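Local coordinates for protein aminotransferase class-III (Sphaerobacter thermophilus DSM 20745, PDB 6K8H) that belongs to the class-III aminotransferase family of PLP-type enzymes and holds (5-hydroxy-4,6-dimethylpyridin-3-yl)methyl dihydrogen phosphate in a pocket that the second subunit helps to complete, at residues Asn224-Gly229 with Ala416-Leu421; Ser259-Tyr264 with Gly371-Ile376; Lys149-Tyr154 with Asp385-Val390; Asp222-Pro225 with Tyr231-Glu234; Gly353-Leu358 with Gly365-Tyr370. All blocks are in the same frame, centred on the assembly; numbering follows the deposited sequence.

Contact 1 (Asn224-Gly229 with Ala416-Leu421); sequences NPRSLG and ALFGCL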
# COMPACT_ATOMS: atom_id res chain seq x y z
N ASN B 224 5.33 -16.57 -14.00
CA ASN B 224 5.60 -17.86 -13.31
C ASN B 224 4.78 -17.89 -12.02
O ASN B 224 5.38 -17.81 -10.94
CB ASN B 224 7.10 -18.02 -13.07
CG ASN B 224 7.55 -19.45 -12.88
OD1 ASN B 224 6.74 -20.37 -12.92
ND2 ASN B 224 8.84 -19.64 -12.70
N PRO B 225 3.44 -18.06 -12.07
CA PRO B 225 2.64 -17.96 -10.86
C PRO B 225 2.88 -19.06 -9.81
O PRO B 225 2.77 -20.22 -10.12
CB PRO B 225 1.19 -18.03 -11.38
CG PRO B 225 1.31 -18.76 -12.70
CD PRO B 225 2.66 -18.37 -13.26
N ARG B 226 3.14 -18.64 -8.58
CA ARG B 226 3.33 -19.60 -7.46
C ARG B 226 2.02 -20.36 -7.23
O ARG B 226 2.08 -21.56 -6.96
CB ARG B 226 3.71 -18.85 -6.18
CG ARG B 226 3.16 -19.53 -4.93
CD ARG B 226 3.60 -18.87 -3.65
NE ARG B 226 3.26 -17.46 -3.62
CZ ARG B 226 2.07 -16.98 -3.31
NH1 ARG B 226 1.09 -17.81 -2.99
NH2 ARG B 226 1.87 -15.68 -3.29
N SER B 227 0.89 -19.67 -7.36
CA SER B 227 -0.41 -20.29 -7.10
C SER B 227 -0.68 -21.47 -8.01
O SER B 227 -1.41 -22.40 -7.62
CB SER B 227 -1.50 -19.23 -7.28
OG SER B 227 -1.76 -18.54 -6.08
N LEU B 228 -0.09 -21.48 -9.21
CA LEU B 228 -0.28 -22.58 -10.15
C LEU B 228 0.91 -23.53 -10.19
O LEU B 228 1.09 -24.24 -11.18
CB LEU B 228 -0.60 -22.01 -11.54
CG LEU B 228 -1.89 -21.16 -11.62
CD1 LEU B 228 -2.22 -20.67 -13.07
CD2 LEU B 228 -3.08 -21.91 -11.05
N GLY B 229 1.71 -23.58 -9.13
CA GLY B 229 2.80 -24.53 -9.06
C GLY B 229 4.14 -24.07 -9.60
O GLY B 229 5.03 -24.90 -9.80
N ALA B 416 2.96 -24.72 0.97
CA ALA B 416 2.87 -25.40 -0.32
C ALA B 416 4.18 -26.07 -0.72
O ALA B 416 4.20 -26.81 -1.71
CB ALA B 416 2.44 -24.40 -1.42
N LEU B 417 5.25 -25.87 0.06
CA LEU B 417 6.61 -26.26 -0.30
C LEU B 417 7.11 -25.43 -1.49
O LEU B 417 7.93 -25.90 -2.29
CB LEU B 417 6.75 -27.77 -0.56
CG LEU B 417 6.16 -28.68 0.52
CD1 LEU B 417 6.44 -30.15 0.23
CD2 LEU B 417 6.66 -28.32 1.93
N PHE B 418 6.68 -24.17 -1.49
CA PHE B 418 7.22 -23.15 -2.41
C PHE B 418 8.32 -22.46 -1.59
O PHE B 418 8.07 -22.11 -0.45
CB PHE B 418 6.16 -22.12 -2.79
CG PHE B 418 6.74 -20.87 -3.40
CD1 PHE B 418 7.34 -20.90 -4.64
CD2 PHE B 418 6.71 -19.67 -2.71
CE1 PHE B 418 7.88 -19.75 -5.20
CE2 PHE B 418 7.25 -18.52 -3.26
CZ PHE B 418 7.83 -18.57 -4.51
N GLY B 419 9.50 -22.31 -2.17
CA GLY B 419 10.60 -21.71 -1.43
C GLY B 419 11.51 -20.88 -2.30
O GLY B 419 11.43 -20.90 -3.54
N CYS B 420 12.37 -20.12 -1.64
CA CYS B 420 13.29 -19.22 -2.31
C CYS B 420 14.62 -19.20 -1.57
O CYS B 420 14.69 -19.35 -0.35
CB CYS B 420 12.72 -17.80 -2.46
SG CYS B 420 12.36 -16.98 -0.88
N LEU B 421 15.69 -19.03 -2.33
CA LEU B 421 17.00 -18.83 -1.73
C LEU B 421 17.27 -17.36 -1.40
O LEU B 421 16.65 -16.44 -1.93
CB LEU B 421 18.10 -19.35 -2.66
CG LEU B 421 17.90 -20.70 -3.34
CD1 LEU B 421 19.03 -20.96 -4.32
CD2 LEU B 421 17.85 -21.79 -2.28
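R226 and F418 mark the nearest backbone approach, 7.3 Å from CA to CA, with R226 in an irregular turn tied by L228 N to P225 O and G229 N to R226 O, and F418 on strand 418-420. No hydrogen bond joins the two segments, so the aliphatic part of R226 and the aromatic ring make the contact alone. R226 CD lies over one face of the F418 ring as a CH-pi contact, 3.8 Å from the centroid and 30° off the ring normal. It is displaced toward one side: R226 CD is 3.3 Å from F418 CD2. Nearer the backbone, R226 CG stands 4.1 Å above the ring plane, out toward the rim. The chain then bends about its CG-CD bond (chi3 55°), which turns the guanidinium out of any parallel stack. Its plane and the ring plane are 50° apart, with F418 CE2 near the guanidinium edge. F418 also touches T72 of helix 69-72 and H375 of strand 373-377. R226 belongs to the ligand pocket and touches the bound (5-hydroxy-4,6-dimethylpyridin-3-yl)methyl dihydrogen phosphate, while F418 packs on its aliphatic part from a second shell of this class-III aminotransferase site.

Contact 2 (Ser259-Tyr264 with Gly371-Ile376); sequences SLRSDY and GSLFHI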
# COMPACT_ATOMS: atom_id res chain seq x y z
N SER B 259 8.28 -12.49 -9.67
CA SER B 259 9.13 -13.08 -10.71
C SER B 259 10.29 -12.19 -11.14
O SER B 259 11.17 -12.67 -11.87
CB SER B 259 8.30 -13.53 -11.92
OG SER B 259 7.88 -12.42 -12.70
N LEU B 260 10.29 -10.90 -10.77
CA LEU B 260 11.36 -10.01 -11.24
C LEU B 260 12.73 -10.51 -10.80
O LEU B 260 13.73 -10.21 -11.45
CB LEU B 260 11.14 -8.59 -10.72
CG LEU B 260 11.90 -7.46 -11.42
CD1 LEU B 260 11.23 -7.05 -12.73
CD2 LEU B 260 12.04 -6.23 -10.50
N ARG B 261 12.77 -11.32 -9.75
CA ARG B 261 14.05 -11.82 -9.20
C ARG B 261 14.60 -12.97 -10.06
O ARG B 261 15.65 -13.47 -9.70
CB ARG B 261 13.88 -12.28 -7.75
CG ARG B 261 13.16 -13.61 -7.61
CD ARG B 261 13.75 -14.47 -6.52
NE ARG B 261 13.58 -13.93 -5.19
CZ ARG B 261 14.20 -14.37 -4.11
NH1 ARG B 261 13.97 -13.81 -2.94
NH2 ARG B 261 15.05 -15.37 -4.20
N SER B 262 13.89 -13.38 -11.11
CA SER B 262 14.33 -14.54 -11.89
C SER B 262 15.59 -14.27 -12.72
O SER B 262 16.27 -15.22 -13.12
CB SER B 262 13.21 -15.01 -12.82
OG SER B 262 12.03 -15.24 -12.08
N ASP B 263 15.93 -13.00 -12.95
CA ASP B 263 16.94 -12.65 -13.92
C ASP B 263 17.29 -11.17 -13.76
O ASP B 263 16.48 -10.38 -13.25
CB ASP B 263 16.44 -12.95 -15.34
CG ASP B 263 17.45 -12.62 -16.41
OD1 ASP B 263 18.29 -13.49 -16.70
OD2 ASP B 263 17.39 -11.48 -16.94
N TYR B 264 18.50 -10.80 -14.21
CA TYR B 264 18.91 -9.40 -14.18
C TYR B 264 17.85 -8.49 -14.80
O TYR B 264 17.57 -7.40 -14.30
CB TYR B 264 20.25 -9.24 -14.90
CG TYR B 264 20.99 -7.92 -14.63
CD1 TYR B 264 21.65 -7.71 -13.43
CD2 TYR B 264 21.03 -6.92 -15.58
CE1 TYR B 264 22.33 -6.54 -13.18
CE2 TYR B 264 21.72 -5.73 -15.35
CZ TYR B 264 22.36 -5.54 -14.14
OH TYR B 264 23.04 -4.36 -13.88
N GLY B 371 15.95 -19.84 -11.53
CA GLY B 371 16.80 -19.00 -10.71
C GLY B 371 16.77 -19.49 -9.27
O GLY B 371 16.96 -20.68 -9.00
N SER B 372 16.44 -18.60 -8.33
CA SER B 372 16.45 -18.93 -6.91
C SER B 372 15.06 -19.24 -6.36
O SER B 372 14.87 -19.21 -5.14
CB SER B 372 17.07 -17.78 -6.11
OG SER B 372 16.41 -16.56 -6.39
N LEU B 373 14.09 -19.56 -7.22
CA LEU B 373 12.75 -19.93 -6.81
C LEU B 373 12.52 -21.41 -7.13
O LEU B 373 12.91 -21.89 -8.20
CB LEU B 373 11.70 -19.08 -7.54
CG LEU B 373 11.75 -17.57 -7.33
CD1 LEU B 373 10.83 -16.88 -8.33
CD2 LEU B 373 11.32 -17.23 -5.92
N PHE B 374 11.85 -22.12 -6.23
CA PHE B 374 11.57 -23.53 -6.46
C PHE B 374 10.25 -23.92 -5.80
O PHE B 374 9.78 -23.27 -4.86
CB PHE B 374 12.71 -24.42 -5.95
CG PHE B 374 12.90 -24.37 -4.46
CD1 PHE B 374 12.20 -25.23 -3.63
CD2 PHE B 374 13.79 -23.48 -3.88
CE1 PHE B 374 12.36 -25.20 -2.27
CE2 PHE B 374 13.96 -23.44 -2.52
CZ PHE B 374 13.25 -24.29 -1.71
N HIS B 375 9.66 -25.00 -6.30
CA HIS B 375 8.39 -25.53 -5.80
C HIS B 375 8.47 -27.05 -5.85
O HIS B 375 8.66 -27.63 -6.93
CB HIS B 375 7.21 -25.02 -6.66
CG HIS B 375 5.89 -25.02 -5.96
ND1 HIS B 375 5.45 -26.07 -5.17
CD2 HIS B 375 4.89 -24.10 -5.95
CE1 HIS B 375 4.25 -25.79 -4.70
NE2 HIS B 375 3.88 -24.60 -5.15
N ILE B 376 8.34 -27.70 -4.67
CA ILE B 376 8.29 -29.16 -4.58
C ILE B 376 6.85 -29.61 -4.76
O ILE B 376 5.91 -29.00 -4.23
CB ILE B 376 8.85 -29.66 -3.24
CG1 ILE B 376 10.21 -29.02 -2.94
CG2 ILE B 376 8.98 -31.18 -3.26
CD1 ILE B 376 10.76 -29.39 -1.56
O HOH W 1 17.04 -15.82 -8.79
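R261, L373 and S372 carry most of the buried surface where a 3-10 turn at 260-261, following strand 251-255 of the large mixed sheet, meets the beta hairpin formed by strands 366-370 and 373-377. The backbones come closest at S262 and G371, with 5.2 Å between their CA atoms; G371 has a positive phi, which favours glycine, and a CB there would lie tight against S262 O. R261 bends at both chi2 and chi3 (chi3 67°), a folded course that brings its CD beside L373 and its end to S372. Along the way, R261 CD packs on L373 CD2 at 3.7 Å, and the two side chains cross at a slant. At the far end R261 NH2 donates to S372 OG over 2.8 Å with an angle of 152° at the hydrogen, and the hydroxyl oxygen lies close to the guanidinium plane. The same NH2 also bonds L421 O, while NH1 is held by T72 O, so partners on three separate parts of the chain fix the rotation of the guanidinium. L373 reaches over to S262 more loosely, and also packs on F418 and C420 of the adjoining strand. Within the turn, S259 O is gripped twice from the same face of its carbonyl plane, by S262 N and by S262 OG at 2.7 Å. Water 1 adds a second link between the segments: it donates to R261 O at 2.9 Å and is hydrogen-bonded to S372 OG, 2.6 Å away, the very oxygen that accepts from R261 NH2.

Contact 3 (Lys149-Tyr154 with Asp385-Val390); sequences KFDGCY and DYRNSV. With PLR ((5-hydroxy-4,6-dimethylpyridin-3-yl)methyl dihydrogen phosphate), chain D.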
# COMPACT_ATOMS: atom_id res chain seq x y z
N LYS B 149 -7.66 -11.49 -16.42
CA LYS B 149 -6.60 -12.13 -15.64
C LYS B 149 -6.79 -13.64 -15.75
O LYS B 149 -7.77 -14.11 -16.33
CB LYS B 149 -6.62 -11.69 -14.18
CG LYS B 149 -7.92 -12.00 -13.47
CD LYS B 149 -7.72 -11.92 -11.98
CE LYS B 149 -6.91 -13.09 -11.48
NZ LYS B 149 -7.00 -13.20 -9.99
N PHE B 150 -5.88 -14.40 -15.16
CA PHE B 150 -5.87 -15.85 -15.32
C PHE B 150 -6.38 -16.55 -14.06
O PHE B 150 -6.04 -16.17 -12.94
CB PHE B 150 -4.46 -16.33 -15.71
CG PHE B 150 -4.09 -15.92 -17.11
CD1 PHE B 150 -3.58 -14.66 -17.38
CD2 PHE B 150 -4.35 -16.77 -18.18
CE1 PHE B 150 -3.28 -14.26 -18.68
CE2 PHE B 150 -4.05 -16.39 -19.48
CZ PHE B 150 -3.51 -15.13 -19.73
N ASP B 151 -7.19 -17.58 -14.28
CA ASP B 151 -7.82 -18.36 -13.22
C ASP B 151 -6.79 -18.90 -12.22
O ASP B 151 -5.74 -19.42 -12.60
CB ASP B 151 -8.59 -19.52 -13.85
CG ASP B 151 -9.60 -20.12 -12.91
OD1 ASP B 151 -10.09 -19.41 -12.02
OD2 ASP B 151 -9.94 -21.31 -13.08
N GLY B 152 -7.10 -18.75 -10.93
CA GLY B 152 -6.27 -19.32 -9.89
C GLY B 152 -5.02 -18.54 -9.56
O GLY B 152 -4.16 -19.05 -8.83
N CYS B 153 -4.88 -17.31 -10.04
CA CYS B 153 -3.65 -16.56 -9.86
C CYS B 153 -3.85 -15.39 -8.91
O CYS B 153 -4.88 -14.70 -8.94
CB CYS B 153 -3.15 -16.01 -11.20
SG CYS B 153 -2.52 -17.24 -12.36
N TYR B 154 -2.83 -15.14 -8.10
CA TYR B 154 -2.88 -14.15 -7.03
C TYR B 154 -2.17 -12.87 -7.45
O TYR B 154 -1.06 -12.92 -8.00
CB TYR B 154 -2.23 -14.71 -5.76
CG TYR B 154 -2.19 -13.73 -4.62
CD1 TYR B 154 -3.32 -13.46 -3.87
CD2 TYR B 154 -1.01 -13.05 -4.30
CE1 TYR B 154 -3.28 -12.55 -2.81
CE2 TYR B 154 -0.97 -12.14 -3.25
CZ TYR B 154 -2.11 -11.89 -2.52
OH TYR B 154 -2.06 -11.00 -1.48
N ASP B 385 -1.07 -28.23 -17.63
CA ASP B 385 -2.52 -28.15 -17.51
C ASP B 385 -2.81 -27.62 -16.10
O ASP B 385 -2.70 -28.37 -15.13
CB ASP B 385 -3.17 -29.52 -17.74
CG ASP B 385 -2.84 -30.10 -19.13
OD1 ASP B 385 -2.66 -29.32 -20.08
OD2 ASP B 385 -2.78 -31.35 -19.27
N TYR B 386 -3.20 -26.34 -16.01
CA TYR B 386 -3.13 -25.64 -14.73
C TYR B 386 -4.04 -26.26 -13.68
O TYR B 386 -3.74 -26.18 -12.48
CB TYR B 386 -3.45 -24.15 -14.93
CG TYR B 386 -4.92 -23.77 -15.00
CD1 TYR B 386 -5.65 -23.51 -13.85
CD2 TYR B 386 -5.55 -23.63 -16.23
CE1 TYR B 386 -6.99 -23.14 -13.92
CE2 TYR B 386 -6.90 -23.26 -16.31
CZ TYR B 386 -7.61 -23.02 -15.15
OH TYR B 386 -8.94 -22.64 -15.23
N ARG B 387 -5.12 -26.90 -14.10
CA ARG B 387 -6.03 -27.47 -13.12
C ARG B 387 -5.40 -28.63 -12.37
O ARG B 387 -5.92 -29.03 -11.32
CB ARG B 387 -7.34 -27.88 -13.78
CG ARG B 387 -8.17 -26.67 -14.23
CD ARG B 387 -9.64 -26.98 -14.19
NE ARG B 387 -10.47 -25.94 -14.78
CZ ARG B 387 -11.01 -24.93 -14.10
NH1 ARG B 387 -10.80 -24.83 -12.80
NH2 ARG B 387 -11.77 -24.04 -14.72
N ASN B 388 -4.29 -29.18 -12.88
CA ASN B 388 -3.56 -30.21 -12.18
C ASN B 388 -2.83 -29.68 -10.95
O ASN B 388 -2.40 -30.49 -10.12
CB ASN B 388 -2.55 -30.87 -13.12
CG ASN B 388 -3.23 -31.73 -14.15
OD1 ASN B 388 -4.34 -32.21 -13.92
ND2 ASN B 388 -2.57 -31.94 -15.30
N SER B 389 -2.68 -28.35 -10.81
CA SER B 389 -1.98 -27.86 -9.63
C SER B 389 -2.82 -27.97 -8.36
O SER B 389 -2.27 -27.84 -7.27
CB SER B 389 -1.50 -26.41 -9.83
OG SER B 389 -2.57 -25.51 -10.10
N VAL B 390 -4.13 -28.18 -8.48
CA VAL B 390 -4.99 -28.31 -7.31
C VAL B 390 -4.74 -29.64 -6.62
O VAL B 390 -4.70 -30.70 -7.27
CB VAL B 390 -6.47 -28.16 -7.69
CG1 VAL B 390 -7.33 -28.22 -6.45
CG2 VAL B 390 -6.70 -26.85 -8.45
N1 PLR D . 1.55 -9.96 -7.15
C2 PLR D . 2.20 -11.09 -6.85
C2A PLR D . 2.55 -12.04 -7.95
C3 PLR D . 2.56 -11.36 -5.52
O3 PLR D . 3.22 -12.50 -5.26
C4 PLR D . 2.22 -10.44 -4.51
C4A PLR D . 2.60 -10.72 -3.12
C5 PLR D . 1.55 -9.27 -4.86
C6 PLR D . 1.22 -9.09 -6.18
C5A PLR D . 1.14 -8.26 -3.82
O4P PLR D . 2.23 -7.51 -3.21
P PLR D . 2.05 -6.92 -1.73
O1P PLR D . 0.80 -6.10 -1.79
O2P PLR D . 1.92 -8.09 -0.83
O3P PLR D . 3.27 -6.10 -1.44
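D151 and Y386 join a type II beta turn, F150 to C153 at the end of strand 146-150 in the central sheet, to the 3-10 segment 386-389. D151 CG lies anti to its backbone N (chi1 -163°), which carries the carboxylate out to the tyrosine hydroxyl. Y386 OH donates to D151 OD2 over 2.7 Å, using the anti lone pair of that oxygen. The tyrosine ring and the carboxylate are almost perpendicular, 84° apart, and OD2 comes to the edge of the ring. D151 OD2 is bonded to S167 OG as well, and S167 OG also pairs with R387 NH1, so one serine links acid and arginine. The direct salt bridge is long, 3.6 Å between D151 OD2 and R387 NH1; the oxygen lies well out of the guanidinium plane and the attraction is one of charge only. Y386 OH sits 3.2 Å above a face of that guanidinium without bonding to it. K149 NZ gives a hydrogen bond to C153 O at 2.8 Å, in the carbonyl plane, and further ones to A161 O and V163 O, which ties the turn to the end of helix 159-162 and the residue after it. Y386 O accepts from both S389 N and S389 OG, the latter at 2.7 Å. Beyond the turn Y154 reaches the bound (5-hydroxy-4,6-dimethylpyridin-3-yl)methyl dihydrogen phosphate, itself hydrogen-bonded to G127 and T128, and to T317 of the second subunit. The tyrosine meets it edge-on, with Y154 CE2 3.8 Å from the ligand's C4A.

Contact 4 (Asp222-Pro225 with Tyr231-Glu234); sequences DPNP and YPAE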
# COMPACT_ATOMS: atom_id res chain seq x y z
N ASP B 222 0.83 -13.12 -14.47
CA ASP B 222 2.05 -13.48 -13.75
C ASP B 222 2.81 -14.50 -14.58
O ASP B 222 2.30 -15.61 -14.79
CB ASP B 222 1.68 -14.05 -12.38
CG ASP B 222 2.88 -14.48 -11.54
OD1 ASP B 222 3.95 -14.80 -12.09
OD2 ASP B 222 2.71 -14.50 -10.29
N PRO B 223 4.06 -14.21 -15.02
CA PRO B 223 4.81 -15.11 -15.90
C PRO B 223 5.08 -16.50 -15.31
O PRO B 223 5.17 -17.44 -16.06
CB PRO B 223 6.14 -14.38 -16.18
CG PRO B 223 5.89 -12.95 -15.75
CD PRO B 223 4.83 -13.02 -14.67
N ASN B 224 5.33 -16.57 -14.00
CA ASN B 224 5.60 -17.86 -13.31
C ASN B 224 4.78 -17.89 -12.02
O ASN B 224 5.38 -17.81 -10.94
CB ASN B 224 7.10 -18.02 -13.07
CG ASN B 224 7.55 -19.45 -12.88
OD1 ASN B 224 6.74 -20.37 -12.92
ND2 ASN B 224 8.84 -19.64 -12.70
N PRO B 225 3.44 -18.06 -12.07
CA PRO B 225 2.64 -17.96 -10.86
C PRO B 225 2.88 -19.06 -9.81
O PRO B 225 2.77 -20.22 -10.12
CB PRO B 225 1.19 -18.03 -11.38
CG PRO B 225 1.31 -18.76 -12.70
CD PRO B 225 2.66 -18.37 -13.26
N TYR B 231 5.05 -23.08 -12.55
CA TYR B 231 5.35 -23.53 -13.90
C TYR B 231 5.12 -22.36 -14.84
O TYR B 231 4.00 -21.84 -14.90
CB TYR B 231 4.49 -24.73 -14.29
CG TYR B 231 4.78 -25.24 -15.67
CD1 TYR B 231 5.90 -26.02 -15.93
CD2 TYR B 231 3.94 -24.91 -16.73
CE1 TYR B 231 6.16 -26.48 -17.21
CE2 TYR B 231 4.20 -25.36 -18.00
CZ TYR B 231 5.30 -26.14 -18.24
OH TYR B 231 5.54 -26.58 -19.52
N PRO B 232 6.14 -21.92 -15.58
CA PRO B 232 6.05 -20.65 -16.30
C PRO B 232 5.11 -20.71 -17.50
O PRO B 232 4.79 -21.77 -18.04
CB PRO B 232 7.49 -20.40 -16.76
CG PRO B 232 8.35 -21.34 -15.97
CD PRO B 232 7.49 -22.50 -15.62
N ALA B 233 4.65 -19.52 -17.89
CA ALA B 233 3.98 -19.35 -19.18
C ALA B 233 4.89 -19.88 -20.28
O ALA B 233 6.07 -19.53 -20.36
CB ALA B 233 3.64 -17.87 -19.41
N GLU B 234 4.33 -20.77 -21.13
CA GLU B 234 5.13 -21.38 -22.18
C GLU B 234 5.37 -20.38 -23.31
O GLU B 234 4.53 -19.50 -23.56
CB GLU B 234 4.45 -22.65 -22.68
CG GLU B 234 4.48 -23.77 -21.63
CD GLU B 234 3.70 -25.03 -22.02
OE1 GLU B 234 2.77 -24.95 -22.86
OE2 GLU B 234 4.02 -26.11 -21.46
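P223 and A233 are joined by a backbone hydrogen bond: A233 N donates to P223 O over 2.8 Å with 171° at the hydrogen. A weaker CA-H...O contact uses the same acceptor, with P232 CA 3.3 Å from P223 O, so this carbonyl is met by two consecutive residues. Hydrogen bonds inside each arm set its shape. D222 OD1 accepts from N224 N over 2.9 Å, forming an Asx turn; the donor comes from the anti side of the carboxylate, 27° out of its plane. In the other arm Y231 OH gives a short bond to the anti lone pair of E234 OE2, 2.5 Å away, with that oxygen in the ring plane. Van der Waals packing completes the contact. N224 lies beside the P232 ring, both pointing the same way, and N224 CG is 3.7 Å from P232 CG; CG anti to its own backbone N (chi1 -158°) lays the side chain along the proline. The two arms stand at the ends of a loop that leaves strand 216-221 and enters helix 235-248, with E234 at the N-cap. N200 bonds P232 O and E234 N, M267 of helix 266-271 touches both P223 and P232, L271 of the same helix touches P223, and D222 touches the bound ligand at the strand end.

Contact 5 (Gly353-Leu358 with Gly365-Tyr370); sequences GVEEVL and GQVTGY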
# COMPACT_ATOMS: atom_id res chain seq x y z
N GLY B 353 18.85 -32.15 -5.98
CA GLY B 353 18.94 -32.93 -4.77
C GLY B 353 17.59 -33.44 -4.30
O GLY B 353 17.45 -34.60 -3.89
N VAL B 354 16.56 -32.58 -4.38
CA VAL B 354 15.22 -32.99 -3.98
C VAL B 354 14.69 -34.07 -4.92
O VAL B 354 14.03 -35.03 -4.48
CB VAL B 354 14.28 -31.77 -3.93
CG1 VAL B 354 12.85 -32.23 -3.79
CG2 VAL B 354 14.68 -30.85 -2.79
N GLU B 355 14.93 -33.93 -6.22
CA GLU B 355 14.47 -34.96 -7.15
C GLU B 355 15.14 -36.30 -6.84
O GLU B 355 14.49 -37.35 -6.90
CB GLU B 355 14.75 -34.56 -8.60
CG GLU B 355 13.84 -33.46 -9.14
CD GLU B 355 14.35 -32.88 -10.45
OE1 GLU B 355 15.50 -33.20 -10.84
OE2 GLU B 355 13.62 -32.08 -11.08
N GLU B 356 16.42 -36.27 -6.48
CA GLU B 356 17.10 -37.51 -6.13
C GLU B 356 16.53 -38.11 -4.84
O GLU B 356 16.41 -39.33 -4.74
CB GLU B 356 18.61 -37.28 -6.01
CG GLU B 356 19.39 -38.47 -5.42
CD GLU B 356 19.35 -39.73 -6.29
OE1 GLU B 356 18.82 -39.67 -7.43
OE2 GLU B 356 19.84 -40.78 -5.83
N VAL B 357 16.18 -37.27 -3.85
CA VAL B 357 15.58 -37.77 -2.61
C VAL B 357 14.25 -38.46 -2.91
O VAL B 357 13.96 -39.55 -2.40
CB VAL B 357 15.38 -36.63 -1.59
CG1 VAL B 357 14.43 -37.06 -0.47
CG2 VAL B 357 16.71 -36.20 -1.00
N LEU B 358 13.43 -37.83 -3.76
CA LEU B 358 12.16 -38.44 -4.15
C LEU B 358 12.39 -39.75 -4.89
O LEU B 358 11.69 -40.74 -4.66
CB LEU B 358 11.38 -37.46 -5.03
CG LEU B 358 10.90 -36.17 -4.37
CD1 LEU B 358 10.42 -35.18 -5.43
CD2 LEU B 358 9.77 -36.48 -3.38
N GLY B 365 6.96 -37.50 -7.46
CA GLY B 365 7.01 -36.06 -7.27
C GLY B 365 7.82 -35.42 -8.36
O GLY B 365 8.39 -36.08 -9.24
N GLN B 366 7.90 -34.10 -8.28
CA GLN B 366 8.64 -33.31 -9.26
C GLN B 366 8.99 -32.00 -8.59
O GLN B 366 8.47 -31.66 -7.52
CB GLN B 366 7.83 -33.09 -10.54
CG GLN B 366 6.49 -32.42 -10.28
CD GLN B 366 5.59 -32.41 -11.49
OE1 GLN B 366 5.99 -31.98 -12.58
NE2 GLN B 366 4.34 -32.86 -11.30
N VAL B 367 9.95 -31.29 -9.17
CA VAL B 367 10.36 -30.00 -8.65
C VAL B 367 10.40 -29.03 -9.81
O VAL B 367 11.09 -29.28 -10.81
CB VAL B 367 11.72 -30.05 -7.94
CG1 VAL B 367 11.96 -28.74 -7.21
CG2 VAL B 367 11.77 -31.22 -6.96
N THR B 368 9.66 -27.93 -9.70
CA THR B 368 9.74 -26.85 -10.67
C THR B 368 10.54 -25.71 -10.07
O THR B 368 10.75 -25.64 -8.86
CB THR B 368 8.34 -26.36 -11.09
OG1 THR B 368 7.61 -25.88 -9.95
CG2 THR B 368 7.57 -27.47 -11.77
N GLY B 369 10.98 -24.80 -10.93
CA GLY B 369 11.64 -23.61 -10.43
C GLY B 369 12.53 -22.98 -11.48
O GLY B 369 12.77 -23.53 -12.55
N TYR B 370 13.02 -21.79 -11.14
CA TYR B 370 13.88 -21.02 -12.02
C TYR B 370 14.69 -20.06 -11.16
O TYR B 370 14.17 -19.51 -10.18
CB TYR B 370 13.09 -20.26 -13.08
CG TYR B 370 14.00 -19.68 -14.14
CD1 TYR B 370 14.67 -18.48 -13.93
CD2 TYR B 370 14.24 -20.37 -15.33
CE1 TYR B 370 15.54 -17.97 -14.88
CE2 TYR B 370 15.10 -19.87 -16.29
CZ TYR B 370 15.75 -18.68 -16.05
OH TYR B 370 16.61 -18.19 -17.00
O HOH W 2 13.93 -29.33 -11.75
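V367 reaches from strand 366-370 toward V354, E355 and L358 on helix 337-361. Starting at its root, V367 CB faces E355 CG at 4.2 Å. From there the side chain forks. The CG2 branch, anti to the carbonyl carbon, heads into the helix: V367 CG2 presses on V354 CG1 at 3.5 Å, tighter than ordinary van der Waals contact, and the two valines cross at about a right angle. The same methyl group touches E355 CG at 3.7 Å and more loosely L358 CD1, 4.5 Å away. The CG1 branch, anti to the backbone N (chi1 -170°), instead meets H375 O of the neighbouring strand. This is alpha/beta packing in which a helix turns back, through a short loop, into the outer strand of a three-stranded antiparallel sheet; the short axes run at 168° and approach to 8.0 Å. L358 CD1 packs on the backbone of G365, 3.9 Å from its C, where a CB would clash, and on Q366 N. V367 N is buried by the contact with no partner in the model, whereas V367 O receives a hydrogen bond from water 2, which also donates to E355 OE2, 2.8 Å away, on the exposed flank of the helix.

In the fold
Contacts 2, 3 and 4 are buried and contacts 1 and 5 partly so, the centre of contact 5 lying farthest out, about 21 Å from the centre of the chain. Contacts 1, 2 and 5 all reach the three-stranded sheet: G419 N pairs with F374 O, H375 N with T368 O, and T368 OG1 with G229 O. Contacts 1 and 4 share N224 and P225 in the loop after strand 216-221, and L228 packs on C153 of contact 3. Chemistry changes with place. Contact 5 is mostly apolar; contact 1 is one CH-pi pair beside the ligand; contacts 2 and 3 use side-chain hydrogen bonds; contact 4 relies on backbone pairing. Contacts 2 and 5 each add a bridging water, and contact 3 a long salt bridge.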